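Local coordinates for exported protein (Bacteroides fragilis, PDB 4I17), which is of unknown function but is built from TPR-type helical repeats, a fold that commonly serves as a scaffold for binding other proteins, at residues 216-219 and 220-223; 152-155 and 156-159. All coordinates share one frame; numbering follows the deposited sequence.

Interaction 1 (216-219 and 220-223); sequences IKQM and QDQV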
loop_
_atom_site.group_PDB
_atom_site.type_symbol
_atom_site.label_atom_id
_atom_site.label_comp_id
_atom_site.label_asym_id
_atom_site.label_seq_id
_atom_site.Cartn_x
_atom_site.Cartn_y
_atom_site.Cartn_z
ATOM N N ILE A 216 -6.938 -6.241 21.067
ATOM C CA ILE A 216 -6.487 -7.405 20.300
ATOM C C ILE A 216 -6.414 -8.619 21.220
ATOM O O ILE A 216 -6.852 -9.692 20.838
ATOM C CB ILE A 216 -5.132 -7.162 19.603
ATOM C CG1 ILE A 216 -5.156 -5.860 18.783
ATOM C CG2 ILE A 216 -4.793 -8.369 18.719
ATOM C CD1 ILE A 216 -3.843 -5.549 18.016
ATOM N N LYS A 217 -5.923 -8.427 22.447
ATOM C CA LYS A 217 -5.839 -9.515 23.430
ATOM C C LYS A 217 -7.251 -10.007 23.755
ATOM O O LYS A 217 -7.504 -11.217 23.830
ATOM C CB LYS A 217 -5.090 -9.021 24.693
ATOM C CG LYS A 217 -4.883 -10.079 25.781
ATOM C CD LYS A 217 -3.792 -11.091 25.469
ATOM C CE LYS A 217 -3.902 -12.271 26.415
ATOM N NZ LYS A 217 -2.829 -13.264 26.184
ATOM N N GLN A 218 -8.194 -9.068 23.912
ATOM C CA GLN A 218 -9.581 -9.436 24.217
ATOM C C GLN A 218 -10.174 -10.250 23.074
ATOM O O GLN A 218 -10.854 -11.253 23.308
ATOM C CB GLN A 218 -10.408 -8.181 24.488
ATOM C CG GLN A 218 -10.155 -7.606 25.867
ATOM C CD GLN A 218 -11.053 -8.181 26.944
ATOM O OE1 GLN A 218 -10.606 -8.722 27.960
ATOM N NE2 GLN A 218 -12.348 -8.026 26.775
HETATM N N MSE A 219 -9.906 -9.859 21.836
HETATM C CA MSE A 219 -10.469 -10.650 20.748
HETATM C C MSE A 219 -9.810 -12.030 20.674
HETATM O O MSE A 219 -10.520 -13.009 20.427
HETATM C CB MSE A 219 -10.382 -9.941 19.402
HETATM C CG MSE A 219 -10.802 -10.867 18.284
HETATM SE SE MSE A 219 -10.853 -10.001 16.637
HETATM C CE MSE A 219 -12.635 -9.187 16.808
ATOM N N GLN A 220 -8.505 -12.137 20.956
ATOM C CA GLN A 220 -7.860 -13.455 20.942
ATOM C C GLN A 220 -8.516 -14.364 21.994
ATOM O O GLN A 220 -8.742 -15.559 21.735
ATOM C CB GLN A 220 -6.364 -13.347 21.166
ATOM C CG GLN A 220 -5.655 -14.653 20.816
ATOM C CD GLN A 220 -4.311 -14.797 21.465
ATOM O OE1 GLN A 220 -4.032 -14.233 22.517
ATOM N NE2 GLN A 220 -3.434 -15.572 20.838
ATOM N N ASP A 221 -8.866 -13.792 23.163
ATOM C CA ASP A 221 -9.555 -14.557 24.214
ATOM C C ASP A 221 -10.904 -15.052 23.724
ATOM O O ASP A 221 -11.276 -16.189 24.017
ATOM C CB ASP A 221 -9.755 -13.695 25.475
ATOM C CG ASP A 221 -8.493 -13.292 26.218
ATOM O OD1 ASP A 221 -7.455 -13.963 26.038
ATOM O OD2 ASP A 221 -8.557 -12.330 27.013
ATOM N N GLN A 222 -11.644 -14.213 22.949
ATOM C CA GLN A 222 -12.946 -14.619 22.402
ATOM C C GLN A 222 -12.753 -15.787 21.432
ATOM O O GLN A 222 -13.544 -16.717 21.463
ATOM C CB GLN A 222 -13.669 -13.454 21.682
ATOM C CG GLN A 222 -13.868 -12.139 22.462
ATOM C CD GLN A 222 -14.112 -12.284 23.943
ATOM O OE1 GLN A 222 -15.083 -12.904 24.359
ATOM N NE2 GLN A 222 -13.236 -11.685 24.772
ATOM N N VAL A 223 -11.713 -15.734 20.581
ATOM C CA VAL A 223 -11.459 -16.833 19.635
ATOM C C VAL A 223 -11.096 -18.109 20.415
ATOM O O VAL A 223 -11.664 -19.170 20.136
ATOM C CB VAL A 223 -10.422 -16.527 18.530
ATOM C CG1 VAL A 223 -10.479 -17.623 17.452
ATOM C CG2 VAL A 223 -10.678 -15.170 17.887
HETATM O O HOH W 1 -1.580 -13.586 23.520
HETATM O O HOH W 2 -11.429 -11.919 27.683
#

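Interaction 2 (152-155 and 156-159); sequences KTDA and LYSL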
loop_
_atom_site.group_PDB
_atom_site.type_symbol
_atom_site.label_atom_id
_atom_site.label_comp_id
_atom_site.label_asym_id
_atom_site.label_seq_id
_atom_site.Cartn_x
_atom_site.Cartn_y
_atom_site.Cartn_z
ATOM N N LYS A 152 2.409 -3.750 10.933
ATOM C CA LYS A 152 2.303 -5.213 10.900
ATOM C C LYS A 152 1.178 -5.640 11.823
ATOM O O LYS A 152 0.418 -6.556 11.498
ATOM C CB LYS A 152 3.608 -5.855 11.375
ATOM C CG LYS A 152 4.691 -6.022 10.325
ATOM C CD LYS A 152 5.714 -7.029 10.899
ATOM C CE LYS A 152 7.092 -6.946 10.302
ATOM N NZ LYS A 152 7.131 -7.522 8.926
ATOM N N THR A 153 1.099 -5.009 13.003
ATOM C CA THR A 153 0.062 -5.346 13.985
ATOM C C THR A 153 -1.320 -5.177 13.378
ATOM O O THR A 153 -2.152 -6.032 13.579
ATOM C CB THR A 153 0.181 -4.461 15.220
ATOM O OG1 THR A 153 1.435 -4.708 15.835
ATOM C CG2 THR A 153 -0.952 -4.689 16.221
ATOM N N ASP A 154 -1.605 -4.066 12.679
ATOM C CA ASP A 154 -2.997 -3.988 12.194
ATOM C C ASP A 154 -3.282 -4.897 10.949
ATOM O O ASP A 154 -4.428 -5.304 10.762
ATOM C CB ASP A 154 -3.391 -2.549 11.994
ATOM C CG ASP A 154 -3.532 -1.907 13.389
ATOM O OD1 ASP A 154 -4.607 -2.077 14.020
ATOM O OD2 ASP A 154 -2.527 -1.340 13.893
ATOM N N ALA A 155 -2.246 -5.339 10.208
ATOM C CA ALA A 155 -2.483 -6.330 9.143
ATOM C C ALA A 155 -2.788 -7.692 9.817
ATOM O O ALA A 155 -3.686 -8.417 9.372
ATOM C CB ALA A 155 -1.264 -6.429 8.240
ATOM N N LEU A 156 -2.058 -8.032 10.902
ATOM C CA LEU A 156 -2.287 -9.298 11.649
ATOM C C LEU A 156 -3.612 -9.274 12.361
ATOM O O LEU A 156 -4.314 -10.286 12.386
ATOM C CB LEU A 156 -1.145 -9.530 12.650
ATOM C CG LEU A 156 0.183 -9.839 12.000
ATOM C CD1 LEU A 156 1.305 -9.698 12.993
ATOM C CD2 LEU A 156 0.209 -11.231 11.372
ATOM N N TYR A 157 -3.983 -8.115 12.944
ATOM C CA TYR A 157 -5.284 -7.995 13.604
ATOM C C TYR A 157 -6.428 -8.164 12.559
ATOM O O TYR A 157 -7.422 -8.867 12.833
ATOM C CB TYR A 157 -5.309 -6.610 14.266
ATOM C CG TYR A 157 -6.474 -6.221 15.152
ATOM C CD1 TYR A 157 -7.403 -7.169 15.592
ATOM C CD2 TYR A 157 -6.612 -4.913 15.611
ATOM C CE1 TYR A 157 -8.476 -6.798 16.410
ATOM C CE2 TYR A 157 -7.673 -4.538 16.421
ATOM C CZ TYR A 157 -8.588 -5.489 16.837
ATOM O OH TYR A 157 -9.583 -5.081 17.673
ATOM N N SER A 158 -6.266 -7.585 11.346
ATOM C CA SER A 158 -7.258 -7.728 10.260
ATOM C C SER A 158 -7.369 -9.207 9.857
ATOM O O SER A 158 -8.473 -9.685 9.673
ATOM C CB SER A 158 -6.837 -6.894 9.053
ATOM O OG SER A 158 -6.919 -5.509 9.361
ATOM N N LEU A 159 -6.228 -9.944 9.819
ATOM C CA LEU A 159 -6.240 -11.392 9.500
ATOM C C LEU A 159 -6.942 -12.168 10.599
ATOM O O LEU A 159 -7.692 -13.101 10.309
ATOM C CB LEU A 159 -4.804 -11.886 9.315
ATOM C CG LEU A 159 -4.208 -11.486 7.950
ATOM C CD1 LEU A 159 -2.691 -11.448 8.002
ATOM C CD2 LEU A 159 -4.708 -12.442 6.840
#

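Interaction 1 (216-219 and 220-223)
Ile216 O takes the backbone N-H of Gln220 at 3.0 Å, the first of four i to i+4 bonds in this part of helix 214-224. The side chain of Ile216 packs outward on the neighbouring helices. Lys217 O accepts from Asp221 N in the same way. The Lys217 side chain runs obliquely across those of Gln220 and Asp221. Its CG stands anti to the backbone N (chi1 -178°) and the chain then bends at chi2. Lys217 NZ stays 4.7 Å from OD1 of Asp221, so any attraction between the opposite charges is probably weak. A water joins Lys217 to Gln220 instead: it accepts from NZ at 3.0 Å and donates to Gln220 OE1 at 2.7 Å. Gln218 O carries two donors from one residue, Gln222 N and Gln222 NE2. They come from opposite faces of the carbonyl plane. NE2 lies 2.8 Å from Gln218 O and sits above that plane, 38° out of it. The Gln222 chain folds back at chi2 (-34°), which holds the amide back against its own helix. A second water donates to Asp221 OD2. Met219, a selenomethionine, bonds through its O to Val223 N. In the modelled conformer Met219 CG is 4.3 Å from Val223 CG2, a loose apolar contact. This is ordinary alpha-helical side-chain packing, with polar side chains, two of them bridged by water, and an apolar side that packs on neighbouring helices. Gln220 NE2 goes outside these residues, to Val200 O, so this amide links two helices. Ile216 and Val223 pack on helix 182-209. Ile216 also meets helix 149-174, where Met219 touches Val161 and Gln222 touches Tyr164. The short helix 214-224 thus lies against both long helices near the C-terminal end of the chain.

Interaction 2 (152-155 and 156-159)
Asp154 O is gripped twice by Ser158, through its backbone N at 3.0 Å and its OG at 2.9 Å. The two donors approach from opposite faces of the carbonyl plane. The backbone N stands well above it (37°), and the hydroxyl is less tilted. Ser158 OG is anti to its own carbonyl carbon (chi1 -68°), which turns it back toward the preceding turn. A serine hydroxyl bonded to the carbonyl four residues back is a common way for serine to satisfy itself within an alpha helix. Tyr157 N bonds to Thr153 O at 2.8 Å. Leu156 N and Leu159 N make the equivalent bonds to Lys152 O and Ala155 O. The Asp154 and Tyr157 side chains lie side by side and point the same way. Asp154 OD1 sits at the ring edge, near the ring plane, 3.8 Å from Tyr157 CD2. The carboxylate and ring planes are 47° apart. Leu156 CG rests 3.3 Å from Lys152 O. The Asp154 carboxylate has a stronger partner outside these residues, a salt bridge between Asp154 OD1 and Arg213 NH2. Ser158 thus spends its hydroxyl within its own helix, while Asp154 directs its charge to the connection before helix 214-224. The nearby Arg213 would probably favour the ionised carboxylate.

How the interactions relate
From the N terminus, the chain reaches interaction 2 first, in helix 149-174. It then passes through helix 182-209 and the connection that follows, and comes to interaction 1 in helix 214-224. Each contact is local, its bonds running four residues along the helix, and closes no long loop. The two are in series, neither nested nor crossed. The centres of interactions 1 and 2 are about 13 Å apart. They meet directly. Ile216 CD1 packs on Thr153 CG2 at 3.5 Å, and in the modelled conformer Met219 SE lies 4.0 Å from Tyr157 CE1. Residues 152-159 also face helix 133-143. Both segments of helix reach helix 182-209, so together they tie the last three helices into one packed group.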